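Galactose-1-phosphate uridylyltransferase (Pyrobaculum aerophilum str. IM2, PDB 6K9Z) probably catalyses transfer of a uridylyl group between UDP-glucose and hexose 1-phosphates such as galactose 1-phosphate, and binds zinc and iron. Local coordinates at residues 180-185 / 194-199; 238-243 / 302-307. The protein carries 1 engineered substitution. All blocks are in the same frame, centred on the assembly; numbering follows the deposited sequence.

Interaction 1: 180-185 / 194-199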
loop_
_atom_site.group_PDB
_atom_site.type_symbol
_atom_site.label_atom_id
_atom_site.label_comp_id
_atom_site.label_asym_id
_atom_site.label_seq_id
_atom_site.Cartn_x
_atom_site.Cartn_y
_atom_site.Cartn_z
ATOM N N GLU A 180 27.218 0.635 -3.911
ATOM C CA GLU A 180 28.133 1.518 -4.680
ATOM C C GLU A 180 27.438 1.980 -5.967
ATOM O O GLU A 180 27.312 3.193 -6.170
ATOM C CB GLU A 180 29.473 0.827 -4.935
ATOM C CG GLU A 180 30.371 0.809 -3.712
ATOM C CD GLU A 180 30.622 2.163 -3.069
ATOM O OE1 GLU A 180 30.685 3.165 -3.806
ATOM O OE2 GLU A 180 30.763 2.209 -1.837
ATOM N N LYS A 181 26.989 1.021 -6.783
ATOM C CA LYS A 181 26.362 1.285 -8.107
ATOM C C LYS A 181 25.089 2.124 -7.962
ATOM O O LYS A 181 24.857 2.991 -8.817
ATOM C CB LYS A 181 26.023 -0.041 -8.793
ATOM C CG LYS A 181 25.535 0.074 -10.230
ATOM C CD LYS A 181 24.946 -1.209 -10.774
ATOM C CE LYS A 181 25.540 -2.460 -10.165
ATOM N NZ LYS A 181 25.953 -3.433 -11.204
ATOM N N ARG A 182 24.289 1.851 -6.931
ATOM C CA ARG A 182 23.014 2.589 -6.728
ATOM C C ARG A 182 23.185 3.697 -5.682
ATOM O O ARG A 182 22.159 4.250 -5.259
ATOM C CB ARG A 182 21.889 1.618 -6.358
ATOM C CG ARG A 182 21.339 0.835 -7.540
ATOM C CD ARG A 182 20.333 -0.216 -7.116
ATOM N NE ARG A 182 20.878 -1.023 -6.042
ATOM C CZ ARG A 182 21.514 -2.171 -6.210
ATOM N NH1 ARG A 182 21.665 -2.674 -7.422
ATOM N NH2 ARG A 182 21.983 -2.819 -5.162
ATOM N N LEU A 183 24.419 3.997 -5.263
ATOM C CA LEU A 183 24.575 5.050 -4.232
ATOM C C LEU A 183 24.236 6.373 -4.915
ATOM O O LEU A 183 24.759 6.586 -6.017
ATOM C CB LEU A 183 26.025 5.018 -3.731
ATOM C CG LEU A 183 26.352 5.876 -2.509
ATOM C CD1 LEU A 183 25.529 5.500 -1.281
ATOM C CD2 LEU A 183 27.820 5.707 -2.143
ATOM N N VAL A 184 23.441 7.240 -4.317
ATOM C CA VAL A 184 23.168 8.574 -4.916
ATOM C C VAL A 184 23.907 9.665 -4.121
ATOM O O VAL A 184 24.219 10.695 -4.715
ATOM C CB VAL A 184 21.675 8.862 -5.041
ATOM C CG1 VAL A 184 21.022 7.845 -5.957
ATOM C CG2 VAL A 184 21.024 8.962 -3.682
ATOM N N PHE A 185 24.184 9.442 -2.828
ATOM C CA PHE A 185 24.852 10.445 -1.974
ATOM C C PHE A 185 25.420 9.755 -0.748
ATOM O O PHE A 185 24.835 8.786 -0.224
ATOM C CB PHE A 185 23.901 11.584 -1.608
ATOM C CG PHE A 185 24.507 12.552 -0.631
ATOM C CD1 PHE A 185 25.454 13.467 -1.057
ATOM C CD2 PHE A 185 24.167 12.550 0.717
ATOM C CE1 PHE A 185 26.037 14.370 -0.174
ATOM C CE2 PHE A 185 24.816 13.399 1.611
ATOM C CZ PHE A 185 25.738 14.318 1.161
ATOM N N VAL A 194 19.506 3.814 -3.962
ATOM C CA VAL A 194 18.289 3.138 -4.443
ATOM C C VAL A 194 18.453 1.671 -4.070
ATOM O O VAL A 194 19.438 1.028 -4.470
ATOM C CB VAL A 194 18.069 3.337 -5.946
ATOM C CG1 VAL A 194 16.864 2.549 -6.382
ATOM C CG2 VAL A 194 17.900 4.815 -6.284
ATOM N N PRO A 195 17.577 1.064 -3.251
ATOM C CA PRO A 195 17.763 -0.351 -2.955
ATOM C C PRO A 195 17.550 -1.247 -4.182
ATOM O O PRO A 195 16.764 -0.891 -5.086
ATOM C CB PRO A 195 16.671 -0.659 -1.931
ATOM C CG PRO A 195 15.669 0.453 -2.064
ATOM C CD PRO A 195 16.443 1.661 -2.543
ATOM N N PHE A 196 18.223 -2.393 -4.195
ATOM C CA PHE A 196 18.023 -3.444 -5.233
ATOM C C PHE A 196 16.538 -3.781 -5.360
ATOM O O PHE A 196 16.012 -3.988 -6.454
ATOM C CB PHE A 196 18.820 -4.698 -4.907
ATOM C CG PHE A 196 18.763 -5.732 -6.003
ATOM C CD1 PHE A 196 19.557 -5.613 -7.124
ATOM C CD2 PHE A 196 17.961 -6.850 -5.889
ATOM C CE1 PHE A 196 19.508 -6.544 -8.142
ATOM C CE2 PHE A 196 17.931 -7.805 -6.904
ATOM C CZ PHE A 196 18.745 -7.667 -8.008
ATOM N N TYR A 197 15.860 -3.783 -4.227
ATOM C CA TYR A 197 14.438 -4.196 -4.035
ATOM C C TYR A 197 13.544 -2.951 -3.951
ATOM O O TYR A 197 12.435 -3.070 -3.379
ATOM C CB TYR A 197 14.322 -5.052 -2.761
ATOM C CG TYR A 197 15.089 -4.506 -1.561
ATOM C CD1 TYR A 197 16.439 -4.771 -1.385
ATOM C CD2 TYR A 197 14.465 -3.693 -0.610
ATOM C CE1 TYR A 197 17.150 -4.287 -0.308
ATOM C CE2 TYR A 197 15.179 -3.137 0.437
ATOM C CZ TYR A 197 16.520 -3.467 0.611
ATOM O OH TYR A 197 17.229 -2.891 1.631
ATOM N N ALA A 198 13.919 -1.842 -4.606
ATOM C CA ALA A 198 13.031 -0.665 -4.780
ATOM C C ALA A 198 11.690 -1.121 -5.398
ATOM O O ALA A 198 11.690 -2.001 -6.292
ATOM C CB ALA A 198 13.683 0.370 -5.669
ATOM N N LYS A 199 10.596 -0.510 -4.928
ATOM C CA LYS A 199 9.198 -0.788 -5.366
ATOM C C LYS A 199 8.529 0.438 -5.975
ATOM O O LYS A 199 7.516 0.295 -6.729
ATOM C CB LYS A 199 8.325 -1.104 -4.157
ATOM C CG LYS A 199 8.631 -2.388 -3.473
ATOM C CD LYS A 199 8.044 -2.413 -2.079
ATOM C CE LYS A 199 8.808 -3.432 -1.274
ATOM N NZ LYS A 199 10.266 -3.144 -1.278
#
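Arg182 reaches along Val194 and over Phe196 at the edge of the half-barrel sheet, where the antiparallel hairpin of strands 183-186 and 190-193 ends. The backbones close that end: Val194 N donates to Arg182 O at 3.0 Å, a fairly straight bond with an N-H...O angle of 157°, the donor tilted from the carbonyl plane. In the reverse direction Arg182 NE gives only a weak, bent bond to Val194 O, which lies at the guanidinium edge, in its plane. The bend at chi3 (-50°) lets the chain curl round this oxygen, with CB and CD flanking it too.

Beyond it, one guanidinium face is centred over Phe196 CA, 3.7 Å from the plane. The Phe196 ring is turned 69° against the guanidinium and presents its edge, CD1 lying 3.6 Å from Arg182 NH1, so this pair is no cation-pi stack. That ring instead stacks with Tyr68 of the second subunit, whose Arg4 makes the cation-pi contact. The charge of Arg182 is shared among Glu179, Glu299 and Glu65 of the second subunit, three acidic partners that probably stabilise its charged form at this subunit interface.

Within the hairpin, Val184 and Phe185 both face Ala192 in a classic beta bulge; beside it, Val184 CG1 meets Val194 CG2 at 4.4 Å.

Interaction 2: 238-243 / 302-307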
loop_
_atom_site.group_PDB
_atom_site.type_symbol
_atom_site.label_atom_id
_atom_site.label_comp_id
_atom_site.label_asym_id
_atom_site.label_seq_id
_atom_site.Cartn_x
_atom_site.Cartn_y
_atom_site.Cartn_z
ATOM N N LYS A 238 13.336 16.728 -6.252
ATOM C CA LYS A 238 12.551 17.928 -6.617
ATOM C C LYS A 238 12.811 18.252 -8.078
ATOM O O LYS A 238 11.918 18.846 -8.720
ATOM C CB LYS A 238 12.908 19.097 -5.705
ATOM C CG LYS A 238 11.785 20.056 -5.385
ATOM C CD LYS A 238 12.204 21.134 -4.404
ATOM C CE LYS A 238 11.110 22.141 -4.133
ATOM N NZ LYS A 238 11.614 23.528 -4.156
ATOM N N GLN A 239 14.001 17.929 -8.604
ATOM C CA GLN A 239 14.305 18.280 -10.022
ATOM C C GLN A 239 14.543 17.071 -10.939
ATOM O O GLN A 239 14.523 17.281 -12.164
ATOM C CB GLN A 239 15.538 19.182 -10.126
ATOM C CG GLN A 239 16.062 19.712 -8.801
ATOM C CD GLN A 239 17.488 20.191 -8.932
ATOM O OE1 GLN A 239 17.860 20.842 -9.906
ATOM N NE2 GLN A 239 18.304 19.861 -7.947
ATOM N N VAL A 240 14.748 15.861 -10.410
ATOM C CA VAL A 240 15.077 14.725 -11.317
ATOM C C VAL A 240 14.015 14.638 -12.412
ATOM O O VAL A 240 14.365 14.261 -13.499
ATOM C CB VAL A 240 15.250 13.393 -10.560
ATOM C CG1 VAL A 240 13.961 12.953 -9.886
ATOM C CG2 VAL A 240 15.779 12.304 -11.483
ATOM N N ALA A 241 12.763 14.998 -12.143
ATOM C CA ALA A 241 11.694 14.929 -13.180
ATOM C C ALA A 241 11.390 16.321 -13.786
ATOM O O ALA A 241 10.551 16.377 -14.647
ATOM C CB ALA A 241 10.465 14.236 -12.611
ATOM N N GLY A 242 12.028 17.417 -13.395
ATOM C CA GLY A 242 11.776 18.720 -14.052
ATOM C C GLY A 242 10.817 19.602 -13.260
ATOM O O GLY A 242 10.912 20.837 -13.403
ATOM N N ILE A 243 9.915 19.013 -12.457
ATOM C CA ILE A 243 8.976 19.735 -11.544
ATOM C C ILE A 243 9.049 19.050 -10.185
ATOM O O ILE A 243 9.308 17.850 -10.144
ATOM C CB ILE A 243 7.534 19.723 -12.088
ATOM C CG1 ILE A 243 7.050 18.295 -12.382
ATOM C CG2 ILE A 243 7.382 20.646 -13.307
ATOM C CD1 ILE A 243 5.753 18.213 -13.153
ATOM N N ALA A 302 18.781 5.051 -9.977
ATOM C CA ALA A 302 19.905 5.582 -9.180
ATOM C C ALA A 302 20.785 6.525 -10.028
ATOM O O ALA A 302 21.188 7.587 -9.517
ATOM C CB ALA A 302 20.669 4.431 -8.624
ATOM N N ALA A 303 21.139 6.149 -11.249
ATOM C CA ALA A 303 22.060 6.957 -12.089
ATOM C C ALA A 303 21.410 8.325 -12.337
ATOM O O ALA A 303 22.110 9.385 -12.289
ATOM C CB ALA A 303 22.369 6.245 -13.395
ATOM N N ARG A 304 20.108 8.321 -12.638
ATOM C CA ARG A 304 19.362 9.576 -12.952
ATOM C C ARG A 304 19.241 10.469 -11.717
ATOM O O ARG A 304 19.462 11.708 -11.797
ATOM C CB ARG A 304 17.958 9.281 -13.475
ATOM C CG ARG A 304 17.953 8.782 -14.900
ATOM C CD ARG A 304 16.525 8.422 -15.270
ATOM N NE ARG A 304 15.558 9.544 -15.341
ATOM C CZ ARG A 304 14.553 9.810 -14.459
ATOM N NH1 ARG A 304 14.359 9.053 -13.377
ATOM N NH2 ARG A 304 13.749 10.855 -14.696
ATOM N N ILE A 305 18.930 9.871 -10.568
ATOM C CA ILE A 305 18.837 10.640 -9.291
ATOM C C ILE A 305 20.212 11.235 -9.007
ATOM O O ILE A 305 20.289 12.424 -8.681
ATOM C CB ILE A 305 18.332 9.759 -8.133
ATOM C CG1 ILE A 305 16.897 9.303 -8.389
ATOM C CG2 ILE A 305 18.476 10.455 -6.790
ATOM C CD1 ILE A 305 16.379 8.383 -7.354
ATOM N N LYS A 306 21.245 10.415 -9.102
ATOM C CA LYS A 306 22.623 10.866 -8.773
ATOM C C LYS A 306 23.005 12.037 -9.678
ATOM O O LYS A 306 23.606 13.037 -9.141
ATOM C CB LYS A 306 23.623 9.715 -8.821
ATOM C CG LYS A 306 25.029 10.059 -8.313
ATOM C CD LYS A 306 25.909 8.878 -8.556
ATOM C CE LYS A 306 26.903 8.654 -7.460
ATOM N NZ LYS A 306 28.006 9.617 -7.632
ATOM N N ALA A 307 22.697 11.981 -10.971
ATOM C CA ALA A 307 23.062 13.054 -11.928
ATOM C C ALA A 307 22.347 14.331 -11.470
ATOM O O ALA A 307 23.000 15.428 -11.446
ATOM C CB ALA A 307 22.714 12.668 -13.354
#
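Val240 has CG2 anti to its backbone N and CG1 in the crowded position between N and the carbonyl carbon (chi1 64°), and this rotation sends CG2 across to Arg304. On the facing helix Arg304 sets off with CG anti to its carbonyl carbon, runs straight through chi2 and then bends at chi3 (66°), which folds the guanidinium back over the valine. Val240 CG2 thus sits over one face of the flat group, 3.8 Å above its plane and offset toward the rim, with Arg304 NH1 4.0 Å away.

The same methyl also rests against the backbone of the helix: Val240 CG2 lies 3.7 Å from Arg304 O and 4.1 Å from Ile305 N, so it is held between the arginine's main chain and its own planar end. Ile305 adds a looser apolar touch, its CG1 4.5 Å from Val240 CG2. No hydrogen bond joins the two segments; Arg304 NH2 stands 3.7 Å from Val240 O, near but not bonded.

The polar end of Arg304 is held by His202 of strand 202-208, whose NE2 is hydrogen-bonded to Arg304 NH1. His202 also packs on Val240 and Ile305, so it ties both helices to the sheet. An alanine in place of Arg304 would probably uncover one side of the Val240 methyl and leave His202 NE2 without this partner.

Taken together, the contact lies away from the metal and nucleotide sites and joins two helices of the C-terminal HIT-family half: the last turn of helix 220-240 packs beside helix 298-309, both against strand 202-208 of the half-barrel sheet.

In the fold
Helix 298-309 connects the two contacts, whose centres lie 13 Å apart within the C-terminal half of the protein. In interaction 1 all touching residues are buried, partly beneath the second subunit, whereas interaction 2 is partly exposed and touched by no other chain. Their chemistry differs accordingly: hydrogen bonding to the backbone between 180-185 and 194-199, with salt bridges from Arg182 to residues beyond them, and van der Waals contact alone between 238-243 and 302-307. Each uses an arginine guanidinium as a flat surface, but one pairs with carboxylates and the other hydrogen-bonds to a histidine. Ala302 packs directly on interaction 1, its CB 3.5 Å from Arg182 CA.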